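Local coordinates for protein CymD (Pseudomonas putida, PDB 6Z34) that forms an outer-membrane channel of the FadL family that takes up monoaromatic hydrocarbons, probably by letting them diffuse laterally through the barrel wall, at residues E129-L134 with A200-A205; T162-G167 with L271-F276; G10-G15 with A21-G26. One frame throughout, in Å; residues are numbered along the deposited sequence.

Contact 1. Residues E129-L134 with A200-A205; sequences ENYSRL and AGYLSA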
loop_
_atom_site.group_PDB
_atom_site.type_symbol
_atom_site.label_atom_id
_atom_site.label_comp_id
_atom_site.label_asym_id
_atom_site.label_seq_id
_atom_site.Cartn_x
_atom_site.Cartn_y
_atom_site.Cartn_z
ATOM N N GLU A 129 9.222 14.635 -16.357
ATOM C CA GLU A 129 7.882 14.098 -16.185
ATOM C C GLU A 129 7.307 14.483 -14.823
ATOM O O GLU A 129 8.035 14.792 -13.873
ATOM C CB GLU A 129 7.897 12.574 -16.307
ATOM C CG GLU A 129 7.564 12.031 -17.676
ATOM C CD GLU A 129 6.908 10.668 -17.597
ATOM O OE1 GLU A 129 7.127 9.955 -16.590
ATOM O OE2 GLU A 129 6.177 10.309 -18.544
ATOM N N ASN A 130 5.982 14.437 -14.726
ATOM C CA ASN A 130 5.311 14.524 -13.436
ATOM C C ASN A 130 5.122 13.118 -12.890
ATOM O O ASN A 130 4.466 12.283 -13.524
ATOM C CB ASN A 130 3.971 15.239 -13.554
ATOM C CG ASN A 130 4.136 16.735 -13.652
ATOM O OD1 ASN A 130 3.923 17.464 -12.686
ATOM N ND2 ASN A 130 4.554 17.198 -14.819
ATOM N N TYR A 131 5.694 12.852 -11.721
ATOM C CA TYR A 131 5.624 11.514 -11.170
ATOM C C TYR A 131 5.762 11.569 -9.664
ATOM O O TYR A 131 6.256 12.539 -9.087
ATOM C CB TYR A 131 6.706 10.603 -11.748
ATOM C CG TYR A 131 8.084 10.948 -11.237
ATOM C CD1 TYR A 131 8.798 12.025 -11.766
ATOM C CD2 TYR A 131 8.670 10.214 -10.217
ATOM C CE1 TYR A 131 10.056 12.343 -11.297
ATOM C CE2 TYR A 131 9.924 10.528 -9.744
ATOM C CZ TYR A 131 10.611 11.590 -10.282
ATOM O OH TYR A 131 11.861 11.891 -9.799
ATOM N N SER A 132 5.319 10.493 -9.034
ATOM C CA SER A 132 5.502 10.329 -7.604
ATOM C C SER A 132 5.709 8.850 -7.344
ATOM O O SER A 132 4.853 8.038 -7.703
ATOM C CB SER A 132 4.298 10.854 -6.839
ATOM O OG SER A 132 4.563 10.858 -5.454
ATOM N N ARG A 133 6.847 8.503 -6.760
ATOM C CA ARG A 133 7.096 7.154 -6.277
ATOM C C ARG A 133 6.914 7.141 -4.770
ATOM O O ARG A 133 7.526 7.945 -4.059
ATOM C CB ARG A 133 8.503 6.673 -6.645
ATOM C CG ARG A 133 8.823 5.247 -6.161
ATOM C CD ARG A 133 10.331 4.977 -6.156
ATOM N NE ARG A 133 10.662 3.624 -5.696
ATOM C CZ ARG A 133 11.886 3.221 -5.349
ATOM N NH1 ARG A 133 12.912 4.065 -5.395
ATOM N NH2 ARG A 133 12.085 1.973 -4.942
ATOM N N LEU A 134 6.088 6.216 -4.291
ATOM C CA LEU A 134 5.740 6.107 -2.884
ATOM C C LEU A 134 6.271 4.779 -2.363
ATOM O O LEU A 134 5.935 3.711 -2.888
ATOM C CB LEU A 134 4.224 6.202 -2.697
ATOM C CG LEU A 134 3.615 5.826 -1.349
ATOM C CD1 LEU A 134 4.110 6.782 -0.279
ATOM C CD2 LEU A 134 2.095 5.845 -1.443
ATOM N N ALA A 200 9.010 27.242 -17.253
ATOM C CA ALA A 200 8.483 26.267 -16.307
ATOM C C ALA A 200 9.412 26.171 -15.112
ATOM O O ALA A 200 10.620 26.393 -15.223
ATOM C CB ALA A 200 8.323 24.878 -16.939
ATOM N N GLY A 201 8.825 25.840 -13.969
ATOM C CA GLY A 201 9.578 25.439 -12.798
ATOM C C GLY A 201 9.464 23.932 -12.629
ATOM O O GLY A 201 8.397 23.356 -12.830
ATOM N N TYR A 202 10.582 23.304 -12.278
ATOM C CA TYR A 202 10.628 21.860 -12.075
ATOM C C TYR A 202 11.090 21.568 -10.654
ATOM O O TYR A 202 12.237 21.854 -10.299
ATOM C CB TYR A 202 11.544 21.186 -13.093
ATOM C CG TYR A 202 11.369 19.695 -13.093
ATOM C CD1 TYR A 202 10.158 19.125 -13.468
ATOM C CD2 TYR A 202 12.396 18.853 -12.682
ATOM C CE1 TYR A 202 9.979 17.756 -13.455
ATOM C CE2 TYR A 202 12.228 17.475 -12.661
ATOM C CZ TYR A 202 11.018 16.933 -13.049
ATOM O OH TYR A 202 10.837 15.571 -13.039
ATOM N N LEU A 203 10.199 20.997 -9.850
ATOM C CA LEU A 203 10.553 20.501 -8.525
ATOM C C LEU A 203 10.946 19.035 -8.630
ATOM O O LEU A 203 10.133 18.201 -9.030
ATOM C CB LEU A 203 9.400 20.670 -7.545
ATOM C CG LEU A 203 9.790 20.358 -6.107
ATOM C CD1 LEU A 203 10.686 21.458 -5.590
ATOM C CD2 LEU A 203 8.533 20.203 -5.231
ATOM N N SER A 204 12.190 18.733 -8.282
ATOM C CA SER A 204 12.765 17.401 -8.388
ATOM C C SER A 204 13.211 16.967 -7.001
ATOM O O SER A 204 13.905 17.720 -6.311
ATOM C CB SER A 204 13.952 17.392 -9.364
ATOM O OG SER A 204 14.566 16.118 -9.405
ATOM N N ALA A 205 12.802 15.761 -6.579
ATOM C CA ALA A 205 13.138 15.336 -5.217
ATOM C C ALA A 205 13.247 13.811 -5.243
ATOM O O ALA A 205 12.321 13.078 -4.883
ATOM C CB ALA A 205 12.114 15.829 -4.197
#

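Contact 2. Residues T162-G167 with L271-F276; sequences TSVNLG and LKLHNF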
loop_
_atom_site.group_PDB
_atom_site.type_symbol
_atom_site.label_atom_id
_atom_site.label_comp_id
_atom_site.label_asym_id
_atom_site.label_seq_id
_atom_site.Cartn_x
_atom_site.Cartn_y
_atom_site.Cartn_z
ATOM N N THR A 162 7.445 6.095 5.575
ATOM C CA THR A 162 6.948 6.525 4.275
ATOM C C THR A 162 8.033 7.317 3.568
ATOM O O THR A 162 8.614 8.232 4.160
ATOM C CB THR A 162 5.708 7.405 4.427
ATOM O OG1 THR A 162 4.679 6.654 5.044
ATOM C CG2 THR A 162 5.237 7.905 3.072
ATOM N N SER A 163 8.284 6.989 2.306
ATOM C CA SER A 163 9.286 7.681 1.505
ATOM C C SER A 163 8.690 8.009 0.142
ATOM O O SER A 163 8.063 7.145 -0.480
ATOM C CB SER A 163 10.538 6.814 1.352
ATOM O OG SER A 163 11.637 7.542 0.841
ATOM N N VAL A 164 8.871 9.248 -0.325
ATOM C CA VAL A 164 8.389 9.638 -1.653
ATOM C C VAL A 164 9.501 10.327 -2.435
ATOM O O VAL A 164 10.174 11.226 -1.916
ATOM C CB VAL A 164 7.127 10.526 -1.585
ATOM C CG1 VAL A 164 7.402 11.796 -0.868
ATOM C CG2 VAL A 164 6.584 10.821 -2.981
ATOM N N ASN A 165 9.733 9.848 -3.657
ATOM C CA ASN A 165 10.492 10.533 -4.693
ATOM C C ASN A 165 9.493 11.157 -5.654
ATOM O O ASN A 165 8.481 10.539 -5.994
ATOM C CB ASN A 165 11.408 9.568 -5.467
ATOM C CG ASN A 165 12.549 9.022 -4.631
ATOM O OD1 ASN A 165 12.925 9.596 -3.609
ATOM N ND2 ASN A 165 13.134 7.919 -5.088
ATOM N N LEU A 166 9.758 12.386 -6.080
ATOM C CA LEU A 166 8.778 13.058 -6.918
ATOM C C LEU A 166 9.464 14.035 -7.846
ATOM O O LEU A 166 10.577 14.510 -7.582
ATOM C CB LEU A 166 7.715 13.784 -6.086
ATOM C CG LEU A 166 8.095 14.994 -5.224
ATOM C CD1 LEU A 166 8.187 16.345 -5.951
ATOM C CD2 LEU A 166 7.089 15.062 -4.100
ATOM N N GLY A 167 8.755 14.329 -8.935
ATOM C CA GLY A 167 9.070 15.390 -9.871
ATOM C C GLY A 167 7.782 16.083 -10.256
ATOM O O GLY A 167 6.755 15.434 -10.473
ATOM N N LEU A 271 13.060 20.339 1.314
ATOM C CA LEU A 271 11.658 20.165 0.965
ATOM C C LEU A 271 10.926 19.508 2.125
ATOM O O LEU A 271 11.452 18.592 2.769
ATOM C CB LEU A 271 11.488 19.312 -0.298
ATOM C CG LEU A 271 10.055 19.188 -0.813
ATOM C CD1 LEU A 271 9.598 20.510 -1.436
ATOM C CD2 LEU A 271 9.920 18.040 -1.810
ATOM N N LYS A 272 9.707 19.970 2.375
ATOM C CA LYS A 272 8.857 19.407 3.407
ATOM C C LYS A 272 7.474 19.173 2.818
ATOM O O LYS A 272 6.889 20.084 2.224
ATOM C CB LYS A 272 8.795 20.342 4.619
ATOM C CG LYS A 272 7.711 20.003 5.608
ATOM C CD LYS A 272 7.279 21.228 6.396
ATOM C CE LYS A 272 6.024 20.953 7.197
ATOM N NZ LYS A 272 4.812 21.229 6.391
ATOM N N LEU A 273 6.968 17.945 2.933
ATOM C CA LEU A 273 5.563 17.672 2.657
ATOM C C LEU A 273 4.822 17.631 3.985
ATOM O O LEU A 273 5.368 17.175 4.995
ATOM C CB LEU A 273 5.359 16.357 1.910
ATOM C CG LEU A 273 5.873 16.337 0.479
ATOM C CD1 LEU A 273 5.117 15.299 -0.314
ATOM C CD2 LEU A 273 5.762 17.719 -0.155
ATOM N N HIS A 274 3.582 18.113 3.994
ATOM C CA HIS A 274 2.955 18.360 5.284
ATOM C C HIS A 274 1.965 17.273 5.689
ATOM O O HIS A 274 2.307 16.361 6.454
ATOM C CB HIS A 274 2.258 19.718 5.274
ATOM C CG HIS A 274 1.890 20.215 6.637
ATOM N ND1 HIS A 274 1.710 21.552 6.917
ATOM C CD2 HIS A 274 1.673 19.555 7.801
ATOM C CE1 HIS A 274 1.394 21.694 8.193
ATOM N NE2 HIS A 274 1.360 20.497 8.749
ATOM N N ASN A 275 0.725 17.395 5.215
ATOM C CA ASN A 275 -0.407 16.640 5.750
ATOM C C ASN A 275 -0.657 15.395 4.912
ATOM O O ASN A 275 -1.359 15.433 3.898
ATOM C CB ASN A 275 -1.661 17.503 5.828
ATOM C CG ASN A 275 -1.515 18.672 6.792
ATOM O OD1 ASN A 275 -1.162 18.480 7.960
ATOM N ND2 ASN A 275 -1.806 19.876 6.322
ATOM N N PHE A 276 -0.075 14.291 5.346
ATOM C CA PHE A 276 -0.488 12.975 4.911
ATOM C C PHE A 276 -1.228 12.289 6.044
ATOM O O PHE A 276 -0.957 12.508 7.230
ATOM C CB PHE A 276 0.697 12.123 4.489
ATOM C CG PHE A 276 0.934 12.108 3.029
ATOM C CD1 PHE A 276 1.102 10.910 2.357
ATOM C CD2 PHE A 276 1.010 13.293 2.324
ATOM C CE1 PHE A 276 1.331 10.890 0.987
ATOM C CE2 PHE A 276 1.239 13.290 0.962
ATOM C CZ PHE A 276 1.400 12.086 0.286
#

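Contact 3. Residues G10-G15 with A21-G26; sequences GPVSQG and AAFNIG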
loop_
_atom_site.group_PDB
_atom_site.type_symbol
_atom_site.label_atom_id
_atom_site.label_comp_id
_atom_site.label_asym_id
_atom_site.label_seq_id
_atom_site.Cartn_x
_atom_site.Cartn_y
_atom_site.Cartn_z
ATOM N N GLY A 10 0.225 -10.893 0.492
ATOM C CA GLY A 10 0.861 -12.191 0.391
ATOM C C GLY A 10 0.229 -13.050 -0.693
ATOM O O GLY A 10 -0.852 -12.740 -1.209
ATOM N N PRO A 11 0.887 -14.159 -1.052
ATOM C CA PRO A 11 0.438 -14.932 -2.233
ATOM C C PRO A 11 -0.861 -15.686 -2.034
ATOM O O PRO A 11 -1.513 -16.028 -3.032
ATOM C CB PRO A 11 1.601 -15.903 -2.494
ATOM C CG PRO A 11 2.742 -15.420 -1.620
ATOM C CD PRO A 11 2.115 -14.706 -0.459
ATOM N N VAL A 12 -1.259 -15.970 -0.796
ATOM C CA VAL A 12 -2.482 -16.739 -0.584
ATOM C C VAL A 12 -3.697 -15.833 -0.726
ATOM O O VAL A 12 -4.678 -16.170 -1.409
ATOM C CB VAL A 12 -2.447 -17.421 0.798
ATOM C CG1 VAL A 12 -3.742 -18.120 1.067
ATOM C CG2 VAL A 12 -1.264 -18.403 0.908
ATOM N N SER A 13 -3.651 -14.677 -0.064
ATOM C CA SER A 13 -4.677 -13.662 -0.245
ATOM C C SER A 13 -4.715 -13.171 -1.693
ATOM O O SER A 13 -5.783 -13.139 -2.317
ATOM C CB SER A 13 -4.409 -12.520 0.723
ATOM O OG SER A 13 -4.974 -11.334 0.267
ATOM N N GLN A 14 -3.557 -12.809 -2.260
ATOM C CA GLN A 14 -3.553 -12.297 -3.634
ATOM C C GLN A 14 -3.996 -13.361 -4.631
ATOM O O GLN A 14 -4.660 -13.048 -5.620
ATOM C CB GLN A 14 -2.169 -11.764 -4.021
ATOM C CG GLN A 14 -1.802 -10.415 -3.409
ATOM C CD GLN A 14 -0.395 -9.962 -3.775
ATOM O OE1 GLN A 14 0.067 -10.172 -4.895
ATOM N NE2 GLN A 14 0.292 -9.345 -2.825
ATOM N N GLY A 15 -3.625 -14.624 -4.404
ATOM C CA GLY A 15 -4.065 -15.672 -5.306
ATOM C C GLY A 15 -5.565 -15.845 -5.312
ATOM O O GLY A 15 -6.120 -16.407 -6.267
ATOM N N ALA A 21 -10.352 -11.305 5.372
ATOM C CA ALA A 21 -11.059 -10.882 6.581
ATOM C C ALA A 21 -11.419 -12.067 7.481
ATOM O O ALA A 21 -11.497 -11.920 8.707
ATOM C CB ALA A 21 -12.324 -10.123 6.189
ATOM N N ALA A 22 -11.671 -13.235 6.893
ATOM C CA ALA A 22 -12.057 -14.414 7.641
ATOM C C ALA A 22 -11.228 -15.636 7.271
ATOM O O ALA A 22 -11.326 -16.664 7.950
ATOM C CB ALA A 22 -13.548 -14.727 7.419
ATOM N N PHE A 23 -10.406 -15.548 6.236
ATOM C CA PHE A 23 -9.672 -16.685 5.724
ATOM C C PHE A 23 -8.229 -16.658 6.220
ATOM O O PHE A 23 -7.580 -15.607 6.199
ATOM C CB PHE A 23 -9.697 -16.683 4.207
ATOM C CG PHE A 23 -9.189 -17.944 3.615
ATOM C CD1 PHE A 23 -7.857 -18.057 3.206
ATOM C CD2 PHE A 23 -10.030 -19.032 3.476
ATOM C CE1 PHE A 23 -7.404 -19.242 2.674
ATOM C CE2 PHE A 23 -9.575 -20.205 2.926
ATOM C CZ PHE A 23 -8.275 -20.312 2.518
ATOM N N ASN A 24 -7.734 -17.820 6.648
ATOM C CA ASN A 24 -6.376 -17.943 7.158
ATOM C C ASN A 24 -5.365 -17.702 6.050
ATOM O O ASN A 24 -5.025 -18.632 5.314
ATOM C CB ASN A 24 -6.144 -19.319 7.761
ATOM C CG ASN A 24 -4.723 -19.473 8.289
ATOM O OD1 ASN A 24 -3.961 -18.507 8.343
ATOM N ND2 ASN A 24 -4.366 -20.687 8.688
ATOM N N ILE A 25 -4.873 -16.468 5.927
ATOM C CA ILE A 25 -3.956 -16.116 4.850
ATOM C C ILE A 25 -2.524 -16.266 5.354
ATOM O O ILE A 25 -1.566 -15.890 4.664
ATOM C CB ILE A 25 -4.213 -14.694 4.313
ATOM C CG1 ILE A 25 -4.049 -13.630 5.400
ATOM C CG2 ILE A 25 -5.577 -14.585 3.634
ATOM C CD1 ILE A 25 -3.749 -12.208 4.797
ATOM N N GLY A 26 -2.374 -16.817 6.561
ATOM C CA GLY A 26 -1.063 -17.003 7.152
ATOM C C GLY A 26 -0.596 -15.779 7.928
ATOM O O GLY A 26 -1.393 -14.965 8.405
HETATM O O HOH W 1 -1.319 -14.214 1.706
#

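Contact 1. Residues E129-L134 with A200-A205
Tyr202 reaches from strand 198-229 to the backbone of Glu129, where its hydroxyl donates a hydrogen bond from OH to Glu129 O at 3.0 Å. Tyr202 lies on strand 198-229 and Glu129 in the loop leading into strand 131-146, both strands of the FadL-type antiparallel beta-barrel; strand 151-171 runs between these strands and pairs with both, so the phenol spans an intervening strand. The bond lies in the carbonyl plane of Glu129 with a C=O...donor angle of 145°, and Glu129 O sits at the edge of the Tyr202 ring, with CE1 of Tyr202 3.6 Å from that oxygen. The hydroxyl also comes close to the edge of the Tyr131 ring. CE1 of Tyr131 comes to 3.8 Å from Tyr202 OH, close to the plane of the Tyr131 ring, and the two tyrosine side chains cross at about a right angle, meeting hydroxyl to ring edge without stacking.

Further out, with CG anti to the backbone N (chi1 -167°), the side chain of Tyr202 extends to touch Leu169 of the spanned strand. Replacing Tyr202 with a phenylalanine would probably leave Glu129 O without this donor and the loop leading into strand 131-146 less firmly tied to strand 198-229. This loop has other ties: Asn130 OD1 accepts from Leu169 N, and Glu129 OE1 from Arg75 N. Tyr131 is held at both ends, its backbone pairing with Gly167 while its hydroxyl reaches back toward strand 198-229. With CG between the backbone N and the carbonyl carbon (chi1 72°), the ring stands up from its strand, and Tyr131 OH is hydrogen-bonded to Asp206 OD2.

Contact 2. Residues T162-G167 with L271-F276
Strands 151-171 and 265-273 face each other through an apolar cluster, in which Leu273 projects toward Val164 and Leu166. The contact is made by one methyl: CD1 of Leu273 lies 4.2 Å from CG1 of Val164 and 4.3 Å from CD2 of Leu166. That methyl points outward because it is anti to CA (chi2 -155°), which carries it to the far end of the side chain. Val164 and Leu166, two residues apart, project from the same side of their strand, and Leu273 meets both. The backbones stay well separated, with CA of Val164 9.5 Å from CA of Leu273, so the link is one of side chains alone.

In the barrel of this FadL family member the two strands are separated by strands 198-229 and 234-259, and their side chains meet across these two intervening strands. Val215 fills in from strand 198-229, touching both Val164 and Leu271, while Leu203 packs on Leu166. Leu273 also rests on Val314 of strand 313-318. Beyond Leu273 the chain leaves the strand, and His274 and Asn275 bring in polar groups. The His274 ring has Asn275 ND2 3.7 Å above the centre of one face and Lys272 CE near the rim of the opposite face. His274 ND1 is hydrogen-bonded to Glu313 OE1, and Asn275 ND2 to Asp311 O.

Contact 3. Residues G10-G15 with A21-G26
Phe23 and Ile25 are the side chains of residues 21-26 that meet helix 10-15, through Val12 and Ser13. Ala21 and Ala22 are held by other parts of the chain: Ala21 N is hydrogen-bonded to Asp299, and Ala22 O to Arg235. Phe23 then turns back to the helix. Its CE1 lies 4.2 Å from CG1 of Val12, the methyl coming in at the ring edge, near the ring plane, with the two side chains at about a right angle. CG1 is placed for this by lying anti to the backbone N of Val12 (chi1 175°). Asn24 folds over the next bend as an Asx turn: OD1 of Asn24 accepts from Gly26 N at 2.9 Å, the donor sitting 38° out of the side-chain carbonyl plane. Inside this turn Ile25 packs on the helix, its CG2 3.8 Å from CB of Ser13 and its CD1 4.1 Å from the same atom. Ile25 O shares a water with Ser13: the water accepts from Ser13 N at 3.0 Å and donates weakly to Ile25 O. Gly26 closes the segment with a positive phi of 87°, unfavourable for a residue with a side chain. The Ser13 hydroxyl bonds to Val9 N and Ile19 O, tying the chain on both sides of the helix. Such a short helix and folded loop ahead of the first barrel strand are consistent with the N-terminal hatch that plugs the barrel in FadL channels.

Contact 3 comes first along the chain and closes before the others open; it belongs to the N-terminal segment preceding strand 43-58. Contacts 1 and 2 interleave, their segments alternating in sequence, and lie on the other side of the chain's centre from it, with centres about 36 and about 31 Å away from that of contact 3. They are about 11 Å apart centre to centre and touch each other through strand 151-171, which is the neighbour of strands 131-146 and 198-229: Arg133 N to Asn165 O and Ala205 N to Leu166 O, each 2.7 Å, are probable hydrogen bonds. Thus the first two contacts knit one patch of barrel wall, while the third probably belongs to the N-terminal plug.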